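Local coordinates for DNA polymerase beta (Leishmania infantum, PDB 4P4M), which catalyses template-directed DNA synthesis from deoxynucleoside triphosphates, and probably acts in base excision repair and other DNA repair pathways, at residues Y147-I151 with K268-V272; L162-Y166 with R249-R253; C171-L175 with F223-L227. All blocks are in the same frame, centred on the assembly; numbering follows the deposited sequence.

Along the chain the six segments form nested pairs: 171-175 meets 223-227 innermost, 162-166 meets 249-253 around them, and 147-151 meets 268-272 outermost. Contact 2 stands in the middle in space as well, its centre about 14 Å from the centres of contact 1 and contact 3, which are themselves about 22 Å apart. Contacts 2 and 3 share helix 157-175, while contact 1 is tied to contact 2 by packing of Arg270 on His163 and of Ala269 and Lys268 on Arg249. The series thus runs from the two palm helices that pack on the sheet, through a loop between two sheet strands, to the strand whose Arg271 lies beside the metal site and DNA.

Contact 1: residues Y147-I151 with K268-V272; sequences YFYDI and KARRV. With nucleotides of chain B.
Ile151 and Arg271 cross at about a right angle, the branched isoleucine lying against the aliphatic part of the arginine. From its CB, which points toward segment 147-151, the Arg271 chain runs to CG, 4.0 Å from Ile151 CG1, and then to CD, 4.0 Å from Ile151 CG2. A bend at chi3 (-60°) keeps NE near Ile151 CG2 while the rest of the guanidinium runs on to the DNA. Its NE donates to a water at 2.6 Å, which in turn donates to Ile151 O near the end of the short helix 148-151. Beyond CZ, NH1 comes within 2.5 Å of OP1 of nucleotide DA5 of chain B, the phosphate oxygen lying at the guanidinium edge. A long aliphatic stem with a planar cation suits a position spanning protein and DNA.

At the other end, Ala269 is small enough to sit between Tyr147 CE2, 3.8 Å from its CB, and Asp150 OD2. The Tyr147 hydroxyl is bonded to Glu234. The extended Lys268 chain brings CE to 3.2 Å from Tyr149 OH; the bend at chi4 sets NZ, far from the Asp150 carboxylate. A second water joins Asp150 O to Arg270 NH1.

NH1 of Arg271 also makes a long, weak ion pair with Asp196, a magnesium ligand, which places this strand, flanked by 193-203 and 243-248, in the second shell of the polymerase X palm active site.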
loop_
_atom_site.group_PDB
_atom_site.type_symbol
_atom_site.label_atom_id
_atom_site.label_comp_id
_atom_site.label_asym_id
_atom_site.label_seq_id
_atom_site.Cartn_x
_atom_site.Cartn_y
_atom_site.Cartn_z
ATOM N N TYR A 147 -12.420 2.279 14.021
ATOM C CA TYR A 147 -11.501 3.404 13.826
ATOM C C TYR A 147 -12.042 4.479 12.875
ATOM O O TYR A 147 -11.272 5.240 12.287
ATOM C CB TYR A 147 -10.132 2.894 13.326
ATOM C CG TYR A 147 -9.350 2.149 14.393
ATOM C CD1 TYR A 147 -9.493 0.771 14.562
ATOM C CD2 TYR A 147 -8.487 2.828 15.248
ATOM C CE1 TYR A 147 -8.780 0.085 15.551
ATOM C CE2 TYR A 147 -7.768 2.145 16.239
ATOM C CZ TYR A 147 -7.929 0.780 16.383
ATOM O OH TYR A 147 -7.221 0.112 17.364
ATOM N N PHE A 148 -13.365 4.552 12.743
ATOM C CA PHE A 148 -13.993 5.525 11.841
ATOM C C PHE A 148 -13.512 6.960 12.067
ATOM O O PHE A 148 -13.160 7.644 11.110
ATOM C CB PHE A 148 -15.527 5.453 11.920
ATOM C CG PHE A 148 -16.231 6.355 10.925
ATOM C CD1 PHE A 148 -16.336 5.995 9.590
ATOM C CD2 PHE A 148 -16.778 7.563 11.332
ATOM C CE1 PHE A 148 -16.973 6.829 8.677
ATOM C CE2 PHE A 148 -17.423 8.396 10.425
ATOM C CZ PHE A 148 -17.514 8.031 9.098
ATOM N N TYR A 149 -13.490 7.423 13.316
ATOM C CA TYR A 149 -13.020 8.787 13.583
ATOM C C TYR A 149 -11.559 8.985 13.135
ATOM O O TYR A 149 -11.258 9.905 12.357
ATOM C CB TYR A 149 -13.228 9.204 15.061
ATOM C CG TYR A 149 -12.369 10.389 15.451
ATOM C CD1 TYR A 149 -12.771 11.699 15.183
ATOM C CD2 TYR A 149 -11.132 10.192 16.049
ATOM C CE1 TYR A 149 -11.953 12.784 15.524
ATOM C CE2 TYR A 149 -10.320 11.248 16.383
ATOM C CZ TYR A 149 -10.726 12.538 16.115
ATOM O OH TYR A 149 -9.880 13.562 16.461
ATOM N N ASP A 150 -10.658 8.116 13.603
ATOM C CA ASP A 150 -9.231 8.232 13.263
ATOM C C ASP A 150 -8.994 8.198 11.750
ATOM O O ASP A 150 -8.208 8.983 11.210
ATOM C CB ASP A 150 -8.402 7.096 13.899
ATOM C CG ASP A 150 -8.197 7.270 15.396
ATOM O OD1 ASP A 150 -8.332 8.408 15.896
ATOM O OD2 ASP A 150 -7.894 6.258 16.073
ATOM N N ILE A 151 -9.666 7.274 11.076
ATOM C CA ILE A 151 -9.435 7.047 9.649
ATOM C C ILE A 151 -9.820 8.261 8.789
ATOM O O ILE A 151 -9.228 8.496 7.741
ATOM C CB ILE A 151 -10.138 5.757 9.160
ATOM C CG1 ILE A 151 -9.404 4.517 9.692
ATOM C CG2 ILE A 151 -10.201 5.709 7.623
ATOM C CD1 ILE A 151 -10.172 3.223 9.501
ATOM N N LYS A 268 -3.185 9.955 17.340
ATOM C CA LYS A 268 -4.234 9.170 16.686
ATOM C C LYS A 268 -3.637 7.908 16.058
ATOM O O LYS A 268 -2.493 7.927 15.587
ATOM C CB LYS A 268 -4.861 9.993 15.547
ATOM C CG LYS A 268 -5.625 11.259 15.983
ATOM C CD LYS A 268 -6.165 11.977 14.735
ATOM C CE LYS A 268 -6.992 13.216 15.075
ATOM N NZ LYS A 268 -6.155 14.376 15.487
ATOM N N ALA A 269 -4.414 6.829 16.002
ATOM C CA ALA A 269 -4.030 5.684 15.180
ATOM C C ALA A 269 -4.170 6.036 13.689
ATOM O O ALA A 269 -5.121 6.716 13.296
ATOM C CB ALA A 269 -4.870 4.452 15.546
ATOM N N ARG A 270 -3.226 5.575 12.867
ATOM C CA ARG A 270 -3.197 5.895 11.435
ATOM C C ARG A 270 -3.232 4.626 10.592
ATOM O O ARG A 270 -2.751 3.575 11.022
ATOM C CB ARG A 270 -1.904 6.652 11.067
ATOM C CG ARG A 270 -1.581 7.878 11.928
ATOM C CD ARG A 270 -2.731 8.907 11.896
ATOM N NE ARG A 270 -2.301 10.242 12.346
ATOM C CZ ARG A 270 -3.041 11.338 12.188
ATOM N NH1 ARG A 270 -4.234 11.240 11.605
ATOM N NH2 ARG A 270 -2.598 12.526 12.591
ATOM N N ARG A 271 -3.761 4.733 9.372
ATOM C CA ARG A 271 -3.662 3.634 8.416
ATOM C C ARG A 271 -2.223 3.471 7.933
ATOM O O ARG A 271 -1.624 4.412 7.405
ATOM C CB ARG A 271 -4.611 3.830 7.226
ATOM C CG ARG A 271 -6.069 3.658 7.620
ATOM C CD ARG A 271 -6.996 3.639 6.397
ATOM N NE ARG A 271 -6.924 4.874 5.616
ATOM C CZ ARG A 271 -6.423 4.954 4.383
ATOM N NH1 ARG A 271 -5.947 3.874 3.772
ATOM N NH2 ARG A 271 -6.396 6.116 3.753
ATOM N N VAL A 272 -1.679 2.275 8.145
ATOM C CA VAL A 272 -0.315 1.958 7.751
ATOM C C VAL A 272 -0.341 0.780 6.777
ATOM O O VAL A 272 -0.891 -0.272 7.090
ATOM C CB VAL A 272 0.574 1.642 8.989
ATOM C CG1 VAL A 272 1.991 1.190 8.553
ATOM C CG2 VAL A 272 0.655 2.868 9.921
ATOM P P DA B 5 -6.752 1.445 1.087
ATOM O OP1 DA B 5 -6.232 1.723 2.442
ATOM O OP2 DA B 5 -7.323 2.552 0.298
ATOM O "O5'" DA B 5 -5.587 0.729 0.281
ATOM C "C5'" DA B 5 -4.429 1.400 -0.104
ATOM C "C4'" DA B 5 -3.469 0.405 -0.719
ATOM O "O4'" DA B 5 -4.132 -0.329 -1.784
ATOM C "C3'" DA B 5 -2.284 1.092 -1.382
ATOM O "O3'" DA B 5 -1.184 0.174 -1.494
ATOM C "C2'" DA B 5 -2.922 1.458 -2.723
ATOM C "C1'" DA B 5 -3.638 0.150 -3.033
ATOM N N9 DA B 5 -4.730 0.184 -4.020
ATOM C C8 DA B 5 -6.022 0.604 -3.856
ATOM N N7 DA B 5 -6.770 0.466 -4.931
ATOM C C5 DA B 5 -5.914 -0.089 -5.872
ATOM C C6 DA B 5 -6.083 -0.482 -7.222
ATOM N N6 DA B 5 -7.234 -0.367 -7.902
ATOM N N1 DA B 5 -5.011 -1.004 -7.863
ATOM C C2 DA B 5 -3.861 -1.121 -7.189
ATOM N N3 DA B 5 -3.584 -0.785 -5.927
ATOM C C4 DA B 5 -4.658 -0.272 -5.317
HETATM O O HOH W 1 -5.653 8.888 10.488
HETATM O O HOH W 2 -7.355 7.255 6.463
#

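Contact 2: residues L162-Y166 with R249-R253; sequences LHENY and RLPPR
Leu250 is the bump of this contact, and its branched end enters a hollow on helix segment 162-166. The floor of that hollow is the flat ring of His163: Leu250 CG stands 3.9 Å from the ring centroid and only 18° off the normal, a CH-pi contact over one face, somewhat toward the rim. Its two methyls then part. CD1 reaches past NE2 of His163 to Leu162 CB at 3.8 Å, while CD2 goes the other way and rests 4.0 Å from Tyr166 CB, close to the carbonyl oxygen of Leu162. Residues one turn apart, Leu162 and Tyr166, therefore form the walls, and a leucine fits because its fork can touch both while CG and CD1 cover the imidazole.

The ring is a firm floor. His163 ND1 is hydrogen-bonded to Tyr232 OH and NE2 to Glu159 OE1, so both ring nitrogens are engaged in hydrogen bonds, and the leucine uses a face; histidine offers just this combination of polar nitrogens and flat surface. Within the polymerase beta palm, the contact clamps a loop that joins antiparallel strands 243-248 and 270-277 onto helix 157-175, which packs beside the sheet.

Pro251 supplies a second, shallower bump. Its CD lies 4.0 Å from Tyr166 CE1, the two side chains meeting at a slant. The tyrosine is brought here because its CG is turned trans to the backbone nitrogen (chi1 -173°), carrying the ring out from the helix to the proline, and it stacks on Tyr232 as well. From Leu250 through Pro252 the backbone stays extended, close to polyproline II, a shape in which prolines are at ease. Arg249, just before, points away from the helix and makes a salt bridge with Glu234.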
loop_
_atom_site.group_PDB
_atom_site.type_symbol
_atom_site.label_atom_id
_atom_site.label_comp_id
_atom_site.label_asym_id
_atom_site.label_seq_id
_atom_site.Cartn_x
_atom_site.Cartn_y
_atom_site.Cartn_z
ATOM N N LEU A 162 7.832 11.477 11.575
ATOM C CA LEU A 162 7.984 10.644 12.772
ATOM C C LEU A 162 7.689 9.158 12.509
ATOM O O LEU A 162 8.371 8.290 13.059
ATOM C CB LEU A 162 7.108 11.156 13.930
ATOM C CG LEU A 162 7.333 12.598 14.412
ATOM C CD1 LEU A 162 6.304 12.974 15.463
ATOM C CD2 LEU A 162 8.743 12.811 14.943
ATOM N N HIS A 163 6.662 8.860 11.706
ATOM C CA HIS A 163 6.397 7.460 11.333
ATOM C C HIS A 163 7.572 6.898 10.530
ATOM O O HIS A 163 8.005 5.756 10.747
ATOM C CB HIS A 163 5.086 7.297 10.541
ATOM C CG HIS A 163 3.843 7.369 11.388
ATOM N ND1 HIS A 163 3.192 6.415 12.092
ATOM C CD2 HIS A 163 3.122 8.532 11.561
ATOM C CE1 HIS A 163 2.103 7.016 12.683
ATOM N NE2 HIS A 163 2.083 8.294 12.344
ATOM N N GLU A 164 8.097 7.695 9.606
ATOM C CA GLU A 164 9.254 7.250 8.827
ATOM C C GLU A 164 10.442 6.880 9.727
ATOM O O GLU A 164 11.050 5.815 9.569
ATOM C CB GLU A 164 9.679 8.312 7.811
ATOM C CG GLU A 164 10.845 7.862 6.929
ATOM C CD GLU A 164 10.997 8.728 5.687
ATOM O OE1 GLU A 164 11.111 9.959 5.839
ATOM O OE2 GLU A 164 10.973 8.178 4.565
ATOM N N ASN A 165 10.785 7.768 10.656
ATOM C CA ASN A 165 11.927 7.527 11.540
ATOM C C ASN A 165 11.707 6.309 12.437
ATOM O O ASN A 165 12.627 5.521 12.671
ATOM C CB ASN A 165 12.224 8.761 12.406
ATOM C CG ASN A 165 12.664 9.970 11.584
ATOM O OD1 ASN A 165 13.032 9.845 10.416
ATOM N ND2 ASN A 165 12.632 11.144 12.198
ATOM N N TYR A 166 10.480 6.160 12.936
ATOM C CA TYR A 166 10.124 5.055 13.821
ATOM C C TYR A 166 10.254 3.714 13.098
ATOM O O TYR A 166 10.884 2.786 13.605
ATOM C CB TYR A 166 8.695 5.227 14.363
ATOM C CG TYR A 166 8.291 4.207 15.415
ATOM C CD1 TYR A 166 8.542 4.433 16.763
ATOM C CD2 TYR A 166 7.664 3.019 15.058
ATOM C CE1 TYR A 166 8.173 3.496 17.731
ATOM C CE2 TYR A 166 7.289 2.080 16.016
ATOM C CZ TYR A 166 7.552 2.325 17.346
ATOM O OH TYR A 166 7.181 1.390 18.286
ATOM N N ARG A 249 -0.023 3.439 15.665
ATOM C CA ARG A 249 -0.101 4.645 16.501
ATOM C C ARG A 249 1.244 4.895 17.174
ATOM O O ARG A 249 1.746 4.019 17.883
ATOM C CB ARG A 249 -1.176 4.457 17.576
ATOM C CG ARG A 249 -1.475 5.709 18.419
ATOM C CD ARG A 249 -2.276 5.379 19.689
ATOM N NE ARG A 249 -3.529 4.650 19.457
ATOM C CZ ARG A 249 -4.741 5.202 19.373
ATOM N NH1 ARG A 249 -4.904 6.522 19.461
ATOM N NH2 ARG A 249 -5.804 4.425 19.183
ATOM N N LEU A 250 1.835 6.070 16.955
ATOM C CA LEU A 250 3.086 6.420 17.634
ATOM C C LEU A 250 2.872 6.430 19.158
ATOM O O LEU A 250 1.810 6.820 19.639
ATOM C CB LEU A 250 3.597 7.796 17.172
ATOM C CG LEU A 250 4.059 7.955 15.712
ATOM C CD1 LEU A 250 4.026 9.418 15.297
ATOM C CD2 LEU A 250 5.464 7.357 15.478
ATOM N N PRO A 251 3.878 5.980 19.925
ATOM C CA PRO A 251 3.739 6.016 21.384
ATOM C C PRO A 251 3.684 7.457 21.897
ATOM O O PRO A 251 4.179 8.370 21.218
ATOM C CB PRO A 251 5.013 5.307 21.882
ATOM C CG PRO A 251 5.983 5.453 20.785
ATOM C CD PRO A 251 5.178 5.430 19.502
ATOM N N PRO A 252 3.079 7.663 23.072
ATOM C CA PRO A 252 2.966 9.012 23.639
ATOM C C PRO A 252 4.343 9.646 23.824
ATOM O O PRO A 252 5.303 8.951 24.161
ATOM C CB PRO A 252 2.314 8.769 24.998
ATOM C CG PRO A 252 1.594 7.477 24.855
ATOM C CD PRO A 252 2.413 6.650 23.908
ATOM N N ARG A 253 4.431 10.950 23.589
ATOM C CA ARG A 253 5.691 11.673 23.699
ATOM C C ARG A 253 5.604 12.687 24.834
ATOM O O ARG A 253 4.662 13.479 24.893
ATOM C CB ARG A 253 6.008 12.383 22.377
ATOM C CG ARG A 253 7.249 13.260 22.410
#

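Contact 3: residues C171-L175 with F223-L227; sequences CMEVL and FVEFL
Helix segments 171-175 and 223-227 come nearest at the CA atoms of Val174 and Phe223, their axes approaching to 10.2 Å with N-to-C directions 116° apart, so that the helices cross steeply rather than run side by side. Val174 sits squarely on the Phe226 ring: its CB is 3.6 Å from the centroid and 11° off the normal, a CH-pi contact over the middle of the face. The two methyls spread over the same face, CG2 at 3.6 Å from Phe226 CD1 and CG1 toward CD2. For this CG1 takes the crowded position between backbone N and carbonyl carbon (chi1 76°), and it also meets the edge of Phe223, 4.0 Å from CD1. A compact beta-branched residue can thus serve one aromatic ring by its face and another by its rim.

Both helices belong to the palm of this nucleotidyltransferase fold and pack on its mixed sheet; Cys171 and Phe223 both touch Ile181 of strand 179-183, so the wedge between the helices is closed by a strand.

Phe223 reaches into that wedge, its CE1 3.6 Å from Cys171 N. The cysteine sulfur stands above the ring face at a distance, 5.3 Å from the centroid, a sulfur-aromatic contact that suits a small, polarisable group in a buried place. Leu175 crosses Phe223 at nearly a right angle, with its CD1 against the phenylalanine CB. In the same helix Leu227 CD1 lies over part of one face of Phe223, toward its rim, the leucine following one turn later and bonded back through Leu227 N to Phe223 O.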
loop_
_atom_site.group_PDB
_atom_site.type_symbol
_atom_site.label_atom_id
_atom_site.label_comp_id
_atom_site.label_asym_id
_atom_site.label_seq_id
_atom_site.Cartn_x
_atom_site.Cartn_y
_atom_site.Cartn_z
ATOM N N CYS A 171 12.918 -1.352 12.041
ATOM C CA CYS A 171 13.439 -2.241 11.005
ATOM C C CYS A 171 14.909 -2.614 11.291
ATOM O O CYS A 171 15.277 -3.796 11.294
ATOM C CB CYS A 171 13.278 -1.596 9.618
ATOM S SG CYS A 171 13.882 -2.621 8.211
ATOM N N MET A 172 15.748 -1.615 11.553
ATOM C CA MET A 172 17.153 -1.890 11.882
ATOM C C MET A 172 17.293 -2.791 13.112
ATOM O O MET A 172 18.129 -3.707 13.131
ATOM C CB MET A 172 17.939 -0.587 12.092
ATOM C CG MET A 172 19.443 -0.785 12.357
ATOM S SD MET A 172 20.358 -1.505 10.956
ATOM C CE MET A 172 20.335 -0.170 9.760
ATOM N N GLU A 173 16.474 -2.530 14.133
ATOM C CA GLU A 173 16.551 -3.272 15.394
ATOM C C GLU A 173 16.244 -4.753 15.233
ATOM O O GLU A 173 16.976 -5.602 15.741
ATOM C CB GLU A 173 15.604 -2.677 16.445
ATOM C CG GLU A 173 16.123 -1.431 17.108
ATOM C CD GLU A 173 15.248 -0.980 18.267
ATOM O OE1 GLU A 173 14.183 -1.598 18.500
ATOM O OE2 GLU A 173 15.634 -0.010 18.951
ATOM N N VAL A 174 15.165 -5.072 14.521
ATOM C CA VAL A 174 14.715 -6.466 14.447
ATOM C C VAL A 174 15.145 -7.209 13.170
ATOM O O VAL A 174 15.337 -8.430 13.200
ATOM C CB VAL A 174 13.179 -6.589 14.687
ATOM C CG1 VAL A 174 12.390 -6.141 13.450
ATOM C CG2 VAL A 174 12.804 -8.020 15.073
ATOM N N LEU A 175 15.324 -6.480 12.065
ATOM C CA LEU A 175 15.736 -7.110 10.796
ATOM C C LEU A 175 17.207 -6.896 10.423
ATOM O O LEU A 175 17.772 -7.675 9.644
ATOM C CB LEU A 175 14.842 -6.661 9.630
ATOM C CG LEU A 175 13.329 -6.813 9.801
ATOM C CD1 LEU A 175 12.598 -6.360 8.537
ATOM C CD2 LEU A 175 12.956 -8.257 10.147
ATOM N N PHE A 223 8.397 -8.759 11.052
ATOM C CA PHE A 223 8.432 -7.308 11.269
ATOM C C PHE A 223 7.116 -6.830 11.902
ATOM O O PHE A 223 7.108 -6.032 12.850
ATOM C CB PHE A 223 8.708 -6.594 9.931
ATOM C CG PHE A 223 8.873 -5.091 10.039
ATOM C CD1 PHE A 223 9.736 -4.530 10.973
ATOM C CD2 PHE A 223 8.191 -4.245 9.168
ATOM C CE1 PHE A 223 9.899 -3.145 11.050
ATOM C CE2 PHE A 223 8.356 -2.870 9.238
ATOM C CZ PHE A 223 9.216 -2.320 10.175
ATOM N N VAL A 224 6.003 -7.335 11.385
ATOM C CA VAL A 224 4.682 -7.008 11.933
ATOM C C VAL A 224 4.547 -7.435 13.402
ATOM O O VAL A 224 4.086 -6.652 14.240
ATOM C CB VAL A 224 3.547 -7.614 11.063
ATOM C CG1 VAL A 224 2.197 -7.533 11.790
ATOM C CG2 VAL A 224 3.483 -6.873 9.717
ATOM N N GLU A 225 4.968 -8.658 13.722
ATOM C CA GLU A 225 4.906 -9.136 15.116
ATOM C C GLU A 225 5.712 -8.240 16.059
ATOM O O GLU A 225 5.287 -7.961 17.191
ATOM C CB GLU A 225 5.428 -10.574 15.227
ATOM C CG GLU A 225 4.527 -11.610 14.584
ATOM C CD GLU A 225 5.168 -12.991 14.539
ATOM O OE1 GLU A 225 6.410 -13.087 14.670
ATOM O OE2 GLU A 225 4.428 -13.981 14.367
ATOM N N PHE A 226 6.878 -7.794 15.595
ATOM C CA PHE A 226 7.730 -6.909 16.395
ATOM C C PHE A 226 7.006 -5.583 16.691
ATOM O O PHE A 226 6.969 -5.130 17.844
ATOM C CB PHE A 226 9.074 -6.672 15.681
ATOM C CG PHE A 226 10.101 -5.949 16.525
ATOM C CD1 PHE A 226 10.717 -6.592 17.593
ATOM C CD2 PHE A 226 10.468 -4.641 16.233
ATOM C CE1 PHE A 226 11.652 -5.929 18.374
ATOM C CE2 PHE A 226 11.411 -3.978 17.000
ATOM C CZ PHE A 226 12.005 -4.626 18.070
ATOM N N LEU A 227 6.427 -4.972 15.656
ATOM C CA LEU A 227 5.673 -3.720 15.817
ATOM C C LEU A 227 4.441 -3.898 16.710
ATOM O O LEU A 227 4.042 -2.977 17.419
ATOM C CB LEU A 227 5.258 -3.155 14.455
ATOM C CG LEU A 227 6.403 -2.748 13.515
ATOM C CD1 LEU A 227 5.856 -2.401 12.131
ATOM C CD2 LEU A 227 7.193 -1.563 14.089
#